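Local structure of MFP2B (Ascaris suum, 2BJR) at residues 116-120 against 131-137; 237-241 against 307-313; 281-287 against 356-362. The protein enhances the polymerisation of major sperm protein that drives the amoeboid crawling of nematode sperm, and binds a zinc ion. All blocks are in the same frame, centred on the assembly; numbering follows the deposited sequence.

Interaction 1: residues 116-120 against 131-137; sequences DSFPI and LGYADNK
The ring of F118 lies across the methyl group of A134, which sits over one face, offset toward the rim, with CB of A134 3.4 Å from CZ of F118. Because CG of F118 stands between its backbone N and carbonyl carbon (chi1 53°), the ring swings back over its own cross-strand partner, and alanine is small enough to leave room for it. The ring also reaches obliquely toward the backbone N of N136. On the same side of the sheet, CG2 of I120 packs 4.1 Å from CB of A134, and the isoleucine runs on to A141 and F143 of the next strand. The other flat group, the ring of Y133, belongs to the opposite side of the sheet. It is approached obliquely by OG of S117, 3.4 Å from CD1 of Y133; that hydroxyl has its hydrogen-bonding partner in H46, on strand 43-52.

Strands 117-122 and 130-135 form an antiparallel beta hairpin at one side of a four-stranded sheet, with 117-122 outermost. F118 with A134 and I120 with G132 are the hydrogen-bonded pairs, each joined by two backbone bonds. P119 fits between them because it falls in a non-hydrogen-bonded pair with Y133, where its missing N-H costs no bond across the hairpin.

Past the last strand pair, the N-H of N136 donates to O of D116 at 2.7 Å. The side chains of D116 and K137 cross there at about a right angle, and OD2 of D116 makes a salt bridge to NZ of K137 at 3.2 Å, though the exposed lysine chain is squeezed against OD2 and its end is probably not precisely placed. D135 shapes this exit from the strand: its OD1 accepts from the backbone N of K137 at 2.7 Å, closing an Asx turn, and also takes the N-H of T138.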
loop_
_atom_site.group_PDB
_atom_site.type_symbol
_atom_site.label_atom_id
_atom_site.label_comp_id
_atom_site.label_asym_id
_atom_site.label_seq_id
_atom_site.Cartn_x
_atom_site.Cartn_y
_atom_site.Cartn_z
ATOM N N ASP A 116 -24.052 13.152 0.840
ATOM C CA ASP A 116 -23.496 14.221 0.025
ATOM C C ASP A 116 -21.946 14.219 0.014
ATOM O O ASP A 116 -21.364 15.091 -0.570
ATOM C CB ASP A 116 -23.972 15.584 0.524
ATOM C CG ASP A 116 -25.397 15.941 0.051
ATOM O OD1 ASP A 116 -25.871 15.464 -0.995
ATOM O OD2 ASP A 116 -26.056 16.783 0.665
ATOM N N SER A 117 -21.320 13.227 0.627
ATOM C CA SER A 117 -19.863 13.218 0.742
ATOM C C SER A 117 -19.308 12.210 -0.252
ATOM O O SER A 117 -19.840 11.092 -0.395
ATOM C CB SER A 117 -19.458 12.880 2.141
ATOM O OG SER A 117 -18.074 12.575 2.262
ATOM N N PHE A 118 -18.231 12.595 -0.926
ATOM C CA PHE A 118 -17.463 11.609 -1.659
ATOM C C PHE A 118 -15.969 11.777 -1.467
ATOM O O PHE A 118 -15.482 12.907 -1.322
ATOM C CB PHE A 118 -17.776 11.615 -3.105
ATOM C CG PHE A 118 -17.683 12.912 -3.759
ATOM C CD1 PHE A 118 -16.604 13.223 -4.572
ATOM C CD2 PHE A 118 -18.746 13.802 -3.702
ATOM C CE1 PHE A 118 -16.556 14.438 -5.250
ATOM C CE2 PHE A 118 -18.691 15.015 -4.365
ATOM C CZ PHE A 118 -17.621 15.334 -5.142
ATOM N N PRO A 119 -15.252 10.676 -1.443
ATOM C CA PRO A 119 -13.786 10.766 -1.353
ATOM C C PRO A 119 -13.175 11.538 -2.500
ATOM O O PRO A 119 -13.659 11.436 -3.652
ATOM C CB PRO A 119 -13.351 9.309 -1.376
ATOM C CG PRO A 119 -14.550 8.547 -0.907
ATOM C CD PRO A 119 -15.728 9.274 -1.452
ATOM N N ILE A 120 -12.126 12.307 -2.206
ATOM C CA ILE A 120 -11.375 13.029 -3.216
ATOM C C ILE A 120 -9.885 12.981 -2.849
ATOM O O ILE A 120 -9.496 13.236 -1.699
ATOM C CB ILE A 120 -11.934 14.434 -3.432
ATOM C CG1 ILE A 120 -11.278 15.110 -4.622
ATOM C CG2 ILE A 120 -11.851 15.299 -2.187
ATOM C CD1 ILE A 120 -12.052 16.379 -5.061
ATOM N N LEU A 131 -5.900 12.435 0.957
ATOM C CA LEU A 131 -7.249 11.999 0.675
ATOM C C LEU A 131 -8.168 12.743 1.636
ATOM O O LEU A 131 -7.927 12.788 2.851
ATOM C CB LEU A 131 -7.297 10.479 0.835
ATOM C CG LEU A 131 -8.557 9.761 0.492
ATOM C CD1 LEU A 131 -8.919 9.821 -0.994
ATOM C CD2 LEU A 131 -8.421 8.326 1.029
ATOM N N GLY A 132 -9.208 13.339 1.085
ATOM C CA GLY A 132 -10.215 14.058 1.869
ATOM C C GLY A 132 -11.621 13.795 1.343
ATOM O O GLY A 132 -11.860 12.761 0.718
ATOM N N TYR A 133 -12.524 14.737 1.537
ATOM C CA TYR A 133 -13.885 14.623 0.996
ATOM C C TYR A 133 -14.364 15.873 0.391
ATOM O O TYR A 133 -13.994 16.968 0.818
ATOM C CB TYR A 133 -14.897 14.089 2.010
ATOM C CG TYR A 133 -15.520 15.120 2.942
ATOM C CD1 TYR A 133 -16.761 15.693 2.649
ATOM C CD2 TYR A 133 -14.844 15.567 4.070
ATOM C CE1 TYR A 133 -17.351 16.668 3.489
ATOM C CE2 TYR A 133 -15.436 16.560 4.918
ATOM C CZ TYR A 133 -16.693 17.077 4.604
ATOM O OH TYR A 133 -17.253 18.028 5.438
ATOM N N ALA A 134 -15.207 15.694 -0.619
ATOM C CA ALA A 134 -15.887 16.793 -1.262
ATOM C C ALA A 134 -17.381 16.714 -0.890
ATOM O O ALA A 134 -17.952 15.628 -0.753
ATOM C CB ALA A 134 -15.699 16.756 -2.715
ATOM N N ASP A 135 -17.969 17.878 -0.705
ATOM C CA ASP A 135 -19.407 17.990 -0.366
ATOM C C ASP A 135 -20.140 18.284 -1.649
ATOM O O ASP A 135 -19.863 19.259 -2.356
ATOM C CB ASP A 135 -19.628 19.086 0.645
ATOM C CG ASP A 135 -21.085 19.208 1.059
ATOM O OD1 ASP A 135 -21.910 19.682 0.286
ATOM O OD2 ASP A 135 -21.477 18.870 2.153
ATOM N N ASN A 136 -21.089 17.422 -1.959
ATOM C CA ASN A 136 -21.876 17.555 -3.160
ATOM C C ASN A 136 -22.656 18.865 -3.269
ATOM O O ASN A 136 -22.871 19.354 -4.338
ATOM C CB ASN A 136 -22.896 16.425 -3.228
ATOM C CG ASN A 136 -23.550 16.366 -4.536
ATOM O OD1 ASN A 136 -22.873 16.436 -5.576
ATOM N ND2 ASN A 136 -24.876 16.299 -4.530
ATOM N N LYS A 137 -23.066 19.408 -2.159
ATOM C CA LYS A 137 -23.873 20.636 -2.194
ATOM C C LYS A 137 -22.980 21.876 -2.380
ATOM O O LYS A 137 -23.238 22.697 -3.270
ATOM C CB LYS A 137 -24.718 20.777 -0.929
ATOM C CG LYS A 137 -25.599 19.588 -0.544
ATOM C CD LYS A 137 -26.202 19.807 0.889
ATOM C CE LYS A 137 -27.692 19.318 1.034
ATOM N NZ LYS A 137 -27.985 18.647 2.372
#

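Interaction 2: residues 237-241 against 307-313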
loop_
_atom_site.group_PDB
_atom_site.type_symbol
_atom_site.label_atom_id
_atom_site.label_comp_id
_atom_site.label_asym_id
_atom_site.label_seq_id
_atom_site.Cartn_x
_atom_site.Cartn_y
_atom_site.Cartn_z
ATOM N N GLY A 237 5.053 6.004 11.723
ATOM C CA GLY A 237 5.062 6.616 10.429
ATOM C C GLY A 237 6.255 6.247 9.555
ATOM O O GLY A 237 6.344 6.695 8.438
ATOM N N GLU A 238 7.128 5.381 10.046
ATOM C CA GLU A 238 8.303 4.955 9.276
ATOM C C GLU A 238 8.089 3.576 8.607
ATOM O O GLU A 238 7.660 2.625 9.272
ATOM C CB GLU A 238 9.509 4.838 10.171
ATOM C CG GLU A 238 9.910 6.171 10.793
ATOM C CD GLU A 238 11.125 6.110 11.692
ATOM O OE1 GLU A 238 12.047 5.278 11.486
ATOM O OE2 GLU A 238 11.182 6.993 12.594
ATOM N N PRO A 239 8.433 3.452 7.336
ATOM C CA PRO A 239 8.332 2.159 6.640
ATOM C C PRO A 239 9.406 1.192 7.068
ATOM O O PRO A 239 10.582 1.569 7.230
ATOM C CB PRO A 239 8.484 2.549 5.178
ATOM C CG PRO A 239 9.346 3.755 5.194
ATOM C CD PRO A 239 8.975 4.487 6.440
ATOM N N VAL A 240 9.002 -0.042 7.366
ATOM C CA VAL A 240 9.891 -1.092 7.816
ATOM C C VAL A 240 9.720 -2.304 6.900
ATOM O O VAL A 240 8.661 -2.942 6.896
ATOM C CB VAL A 240 9.531 -1.520 9.230
ATOM C CG1 VAL A 240 10.558 -2.479 9.814
ATOM C CG2 VAL A 240 9.375 -0.275 10.098
HETATM N N MSE A 241 10.776 -2.618 6.148
HETATM C CA MSE A 241 10.781 -3.855 5.390
HETATM C C MSE A 241 11.251 -4.984 6.292
HETATM O O MSE A 241 12.065 -4.839 7.168
HETATM C CB MSE A 241 11.658 -3.811 4.143
HETATM C CG MSE A 241 11.284 -2.811 3.155
HETATM SE SE MSE A 241 9.674 -3.206 2.195
HETATM C CE MSE A 241 9.777 -1.648 1.090
ATOM N N HIS A 307 10.551 7.986 2.816
ATOM C CA HIS A 307 10.269 8.622 4.078
ATOM C C HIS A 307 11.326 9.702 4.310
ATOM O O HIS A 307 12.466 9.609 3.819
ATOM C CB HIS A 307 10.303 7.589 5.202
ATOM C CG HIS A 307 9.954 8.146 6.535
ATOM N ND1 HIS A 307 8.652 8.241 6.996
ATOM C CD2 HIS A 307 10.733 8.665 7.503
ATOM C CE1 HIS A 307 8.660 8.775 8.201
ATOM N NE2 HIS A 307 9.904 9.057 8.530
ATOM N N HIS A 308 10.994 10.722 5.091
ATOM C CA HIS A 308 11.946 11.835 5.251
ATOM C C HIS A 308 13.208 11.441 5.996
ATOM O O HIS A 308 14.240 12.066 5.842
ATOM C CB HIS A 308 11.275 13.067 5.887
ATOM C CG HIS A 308 10.828 12.851 7.294
ATOM N ND1 HIS A 308 9.522 12.568 7.617
ATOM C CD2 HIS A 308 11.511 12.859 8.461
ATOM C CE1 HIS A 308 9.414 12.422 8.924
ATOM N NE2 HIS A 308 10.606 12.595 9.461
ATOM N N LYS A 309 13.156 10.417 6.825
ATOM C CA LYS A 309 14.356 9.913 7.520
ATOM C C LYS A 309 15.233 8.956 6.682
ATOM O O LYS A 309 16.231 8.462 7.173
ATOM C CB LYS A 309 13.979 9.173 8.786
ATOM C CG LYS A 309 13.425 10.048 9.931
ATOM C CD LYS A 309 13.781 9.347 11.250
ATOM C CE LYS A 309 12.819 9.605 12.369
ATOM N NZ LYS A 309 13.079 8.603 13.498
ATOM N N GLY A 310 14.853 8.666 5.451
ATOM C CA GLY A 310 15.571 7.683 4.659
ATOM C C GLY A 310 14.596 6.763 3.939
ATOM O O GLY A 310 13.606 6.336 4.530
ATOM N N ASN A 311 14.876 6.452 2.684
ATOM C CA ASN A 311 14.043 5.559 1.899
ATOM C C ASN A 311 14.467 4.135 2.127
ATOM O O ASN A 311 15.647 3.835 2.196
ATOM C CB ASN A 311 14.135 5.945 0.440
ATOM C CG ASN A 311 13.904 7.445 0.249
ATOM O OD1 ASN A 311 13.078 8.051 0.971
ATOM N ND2 ASN A 311 14.663 8.056 -0.657
ATOM N N ILE A 312 13.501 3.248 2.311
ATOM C CA ILE A 312 13.804 1.909 2.779
ATOM C C ILE A 312 13.541 0.867 1.703
ATOM O O ILE A 312 12.502 0.894 1.061
ATOM C CB ILE A 312 12.978 1.646 4.033
ATOM C CG1 ILE A 312 13.207 2.744 5.091
ATOM C CG2 ILE A 312 13.331 0.315 4.620
ATOM C CD1 ILE A 312 14.637 2.846 5.620
ATOM N N SER A 313 14.462 -0.080 1.553
ATOM C CA SER A 313 14.428 -1.117 0.528
ATOM C C SER A 313 14.519 -2.495 1.179
ATOM O O SER A 313 15.133 -2.614 2.254
ATOM C CB SER A 313 15.629 -0.966 -0.437
ATOM O OG SER A 313 15.608 0.308 -1.046
#
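E238 meets the loop with two parts of its side chain. Its CG lies over one face of the H307 ring, a CH-pi contact 4.0 Å from CG to the ring centroid, while OE2 accepts from NZ of K309 at 2.6 Å in a salt bridge. The ammonium comes from the syn side, 28° out of the carboxylate plane. Both chains are extended beyond CG, a reach that suits a long acid and a long base whose ends meet beyond the H307 ring.

Deeper in, P239 presents its ring to two residues: CD of P239 touches CB of H307 at 3.6 Å, and CG of P239 meets CG1 of I312 at 4.0 Å. I312 uses its other branch on selenomethionine M241, CG2 lying 4.0 Å from CG of M241.

Around this shell, a type I turn from H307 to G310 brings K309 round to E238. N311 braces it, its OD1 taking the N-H of H307 at 3.1 Å. ND1 of H308 lies over the opposite face of the H307 ring, toward its rim. The second carboxylate oxygen, OE1 of E238, is held by the indole N-H of W257, and V305 backs P239 and M241.

With one oxygen on an indole and the other on an ammonium, the E238 carboxylate is fixed in rotation, and this pairing probably favours its charged form.

Interaction 3: residues 281-287 against 356-362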
loop_
_atom_site.group_PDB
_atom_site.type_symbol
_atom_site.label_atom_id
_atom_site.label_comp_id
_atom_site.label_asym_id
_atom_site.label_seq_id
_atom_site.Cartn_x
_atom_site.Cartn_y
_atom_site.Cartn_z
ATOM N N GLY A 281 5.445 -4.084 -16.109
ATOM C CA GLY A 281 6.315 -3.243 -16.881
ATOM C C GLY A 281 7.741 -3.295 -16.381
ATOM O O GLY A 281 8.526 -2.475 -16.766
ATOM N N PHE A 282 8.038 -4.221 -15.478
ATOM C CA PHE A 282 9.344 -4.340 -14.849
ATOM C C PHE A 282 9.560 -5.766 -14.337
ATOM O O PHE A 282 8.586 -6.504 -14.115
ATOM C CB PHE A 282 9.459 -3.320 -13.701
ATOM C CG PHE A 282 8.403 -3.497 -12.653
ATOM C CD1 PHE A 282 8.602 -4.356 -11.584
ATOM C CD2 PHE A 282 7.191 -2.830 -12.773
ATOM C CE1 PHE A 282 7.592 -4.542 -10.630
ATOM C CE2 PHE A 282 6.188 -3.006 -11.828
ATOM C CZ PHE A 282 6.397 -3.866 -10.765
ATOM N N ASP A 283 10.824 -6.156 -14.157
ATOM C CA ASP A 283 11.183 -7.411 -13.565
ATOM C C ASP A 283 12.011 -7.218 -12.298
ATOM O O ASP A 283 12.779 -6.270 -12.188
ATOM C CB ASP A 283 12.034 -8.248 -14.563
ATOM C CG ASP A 283 11.290 -8.466 -15.882
ATOM O OD1 ASP A 283 10.176 -9.034 -15.826
ATOM O OD2 ASP A 283 11.691 -8.012 -16.979
ATOM N N TYR A 284 11.907 -8.168 -11.378
ATOM C CA TYR A 284 12.662 -8.124 -10.134
ATOM C C TYR A 284 13.901 -9.004 -10.223
ATOM O O TYR A 284 13.865 -10.054 -10.868
ATOM C CB TYR A 284 11.832 -8.678 -8.966
ATOM C CG TYR A 284 10.716 -7.779 -8.497
ATOM C CD1 TYR A 284 9.425 -8.241 -8.427
ATOM C CD2 TYR A 284 10.967 -6.470 -8.114
ATOM C CE1 TYR A 284 8.371 -7.436 -7.942
ATOM C CE2 TYR A 284 9.922 -5.640 -7.716
ATOM C CZ TYR A 284 8.641 -6.127 -7.606
ATOM O OH TYR A 284 7.620 -5.272 -7.175
ATOM N N ASP A 285 14.936 -8.615 -9.495
ATOM C CA ASP A 285 16.094 -9.447 -9.228
ATOM C C ASP A 285 16.822 -8.895 -8.018
ATOM O O ASP A 285 16.668 -7.727 -7.690
ATOM C CB ASP A 285 17.051 -9.342 -10.413
ATOM C CG ASP A 285 18.053 -10.481 -10.465
ATOM O OD1 ASP A 285 17.947 -11.493 -9.707
ATOM O OD2 ASP A 285 18.975 -10.375 -11.290
ATOM N N TRP A 286 17.611 -9.712 -7.353
ATOM C CA TRP A 286 18.333 -9.280 -6.167
ATOM C C TRP A 286 19.724 -8.986 -6.628
ATOM O O TRP A 286 20.310 -9.814 -7.337
ATOM C CB TRP A 286 18.302 -10.339 -5.075
ATOM C CG TRP A 286 16.907 -10.593 -4.585
ATOM C CD1 TRP A 286 15.919 -11.311 -5.223
ATOM C CD2 TRP A 286 16.342 -10.126 -3.374
ATOM N NE1 TRP A 286 14.777 -11.322 -4.461
ATOM C CE2 TRP A 286 15.000 -10.594 -3.323
ATOM C CE3 TRP A 286 16.815 -9.342 -2.323
ATOM C CZ2 TRP A 286 14.151 -10.313 -2.265
ATOM C CZ3 TRP A 286 15.942 -9.062 -1.273
ATOM C CH2 TRP A 286 14.637 -9.584 -1.246
ATOM N N LYS A 287 20.215 -7.799 -6.301
ATOM C CA LYS A 287 21.522 -7.320 -6.793
ATOM C C LYS A 287 22.430 -6.948 -5.638
ATOM O O LYS A 287 21.940 -6.474 -4.604
ATOM C CB LYS A 287 21.341 -6.089 -7.677
ATOM C CG LYS A 287 20.483 -6.290 -8.910
ATOM C CD LYS A 287 21.182 -7.321 -9.868
ATOM C CE LYS A 287 20.578 -7.289 -11.262
ATOM N NZ LYS A 287 20.925 -8.543 -12.019
ATOM N N VAL A 356 20.216 -6.517 -2.548
ATOM C CA VAL A 356 19.075 -5.607 -2.467
ATOM C C VAL A 356 18.047 -5.973 -3.529
ATOM O O VAL A 356 18.402 -6.252 -4.672
ATOM C CB VAL A 356 19.542 -4.138 -2.642
ATOM C CG1 VAL A 356 18.397 -3.172 -2.690
ATOM C CG2 VAL A 356 20.448 -3.795 -1.547
ATOM N N LEU A 357 16.755 -5.963 -3.194
ATOM C CA LEU A 357 15.729 -6.256 -4.204
ATOM C C LEU A 357 15.625 -5.038 -5.121
ATOM O O LEU A 357 15.367 -3.927 -4.650
ATOM C CB LEU A 357 14.349 -6.548 -3.562
ATOM C CG LEU A 357 13.264 -6.771 -4.637
ATOM C CD1 LEU A 357 13.596 -8.032 -5.471
ATOM C CD2 LEU A 357 11.895 -6.850 -4.053
ATOM N N CYS A 358 15.881 -5.248 -6.404
ATOM C CA CYS A 358 15.789 -4.221 -7.419
ATOM C C CYS A 358 14.825 -4.647 -8.502
ATOM O O CYS A 358 14.365 -5.816 -8.555
ATOM C CB CYS A 358 17.149 -3.980 -8.074
ATOM S SG CYS A 358 18.428 -3.460 -6.909
ATOM N N ARG A 359 14.468 -3.655 -9.309
ATOM C CA ARG A 359 13.665 -3.870 -10.472
ATOM C C ARG A 359 14.198 -3.035 -11.642
ATOM O O ARG A 359 14.845 -2.015 -11.466
ATOM C CB ARG A 359 12.193 -3.514 -10.220
ATOM C CG ARG A 359 11.930 -2.145 -9.722
ATOM C CD ARG A 359 10.449 -1.859 -9.545
ATOM N NE ARG A 359 10.185 -0.480 -9.216
ATOM C CZ ARG A 359 9.025 0.116 -9.421
ATOM N NH1 ARG A 359 7.959 -0.573 -9.857
ATOM N NH2 ARG A 359 8.931 1.401 -9.200
ATOM N N LYS A 360 13.869 -3.503 -12.837
ATOM C CA LYS A 360 14.352 -2.913 -14.085
ATOM C C LYS A 360 13.184 -2.816 -15.019
ATOM O O LYS A 360 12.521 -3.821 -15.276
ATOM C CB LYS A 360 15.390 -3.823 -14.751
ATOM C CG LYS A 360 15.837 -3.286 -16.147
ATOM C CD LYS A 360 17.213 -3.862 -16.575
ATOM C CE LYS A 360 17.699 -3.213 -17.938
ATOM N NZ LYS A 360 19.205 -3.209 -18.104
ATOM N N ALA A 361 12.994 -1.637 -15.573
ATOM C CA ALA A 361 11.922 -1.402 -16.507
ATOM C C ALA A 361 12.131 -2.220 -17.787
ATOM O O ALA A 361 13.253 -2.323 -18.307
ATOM C CB ALA A 361 11.854 0.032 -16.873
ATOM N N LYS A 362 11.034 -2.765 -18.266
ATOM C CA LYS A 362 10.968 -3.385 -19.582
ATOM C C LYS A 362 10.988 -2.311 -20.679
ATOM O O LYS A 362 10.625 -1.134 -20.465
ATOM C CB LYS A 362 9.698 -4.220 -19.704
ATOM C CG LYS A 362 9.735 -5.520 -18.915
ATOM C CD LYS A 362 8.501 -6.406 -19.184
ATOM C CE LYS A 362 8.440 -7.671 -18.319
ATOM N NZ LYS A 362 9.545 -8.667 -18.614
HETATM O O HOH W 1 13.376 -5.770 -17.095
#
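G281 opens the pairing by giving its carbonyl O to the backbone N of K362 at 2.9 Å. F282 follows with its ring beneath R359: NH1 lies 3.6 Å above the ring plane, over its centre, in a cation-pi contact whose guanidinium stands 74° to the ring. The arginine chain, extended from CG to NE, lays CD over the same face. NH1 also donates to T191 O and NH2 makes a salt bridge to D368, so the group is held edge-on over the ring.

D283 turns to the other side of the sheet, where both its oxygens use their syn lone pairs to take NZ of K362, OD1 at 2.9 Å and OD2 at 2.8 Å. R280 and E277 extend this into a charge network, and a water donates to both OD2 of D283 and O of K360. Y284 runs alongside R359, pointing the same way, with O of C358 at its ring edge; its hydroxyl reaches N193.

D285 points to the D283 side. W286 returns to the F282 side and spreads its indole over L357, whose CB sits 3.7 Å from the centroid of the six-membered ring, 8° off the normal. K287 lays CB and CG beside SG of C358, each 4.0 Å away, and its bend at chi2 (-64°) brings NZ back to OD2 of D285 at 2.8 Å.

D283, D285 and K287 each exchange two backbone bonds, with K360, C358 and V356 respectively. Strands 282-288 and 355-361, far apart in sequence, are thus antiparallel neighbours in a sheet of the protein's second half, where 355-361 also pairs with 313-319.

In the fold
Interaction 1 lies in the first of the two cytosolic motility protein regions, interactions 2 and 3 in the second. The centres of interactions 1 and 3 are about 38 Å apart, on opposite sides of the chain's centre; those of interactions 1 and 2 are about 30 Å apart, with nearest atoms about 15 Å from each other. Interactions 2 and 3, about 19 Å between centres, touch where CB of S313 packs 4.2 Å from CG1 of V356, and their segments alternate along the chain. S313 lies on strand 313-319, which pairs with 355-361, so the loop of interaction 2 leads into the sheet of interaction 3. All three lie away from the zinc site of H86, C174, C176 and C179.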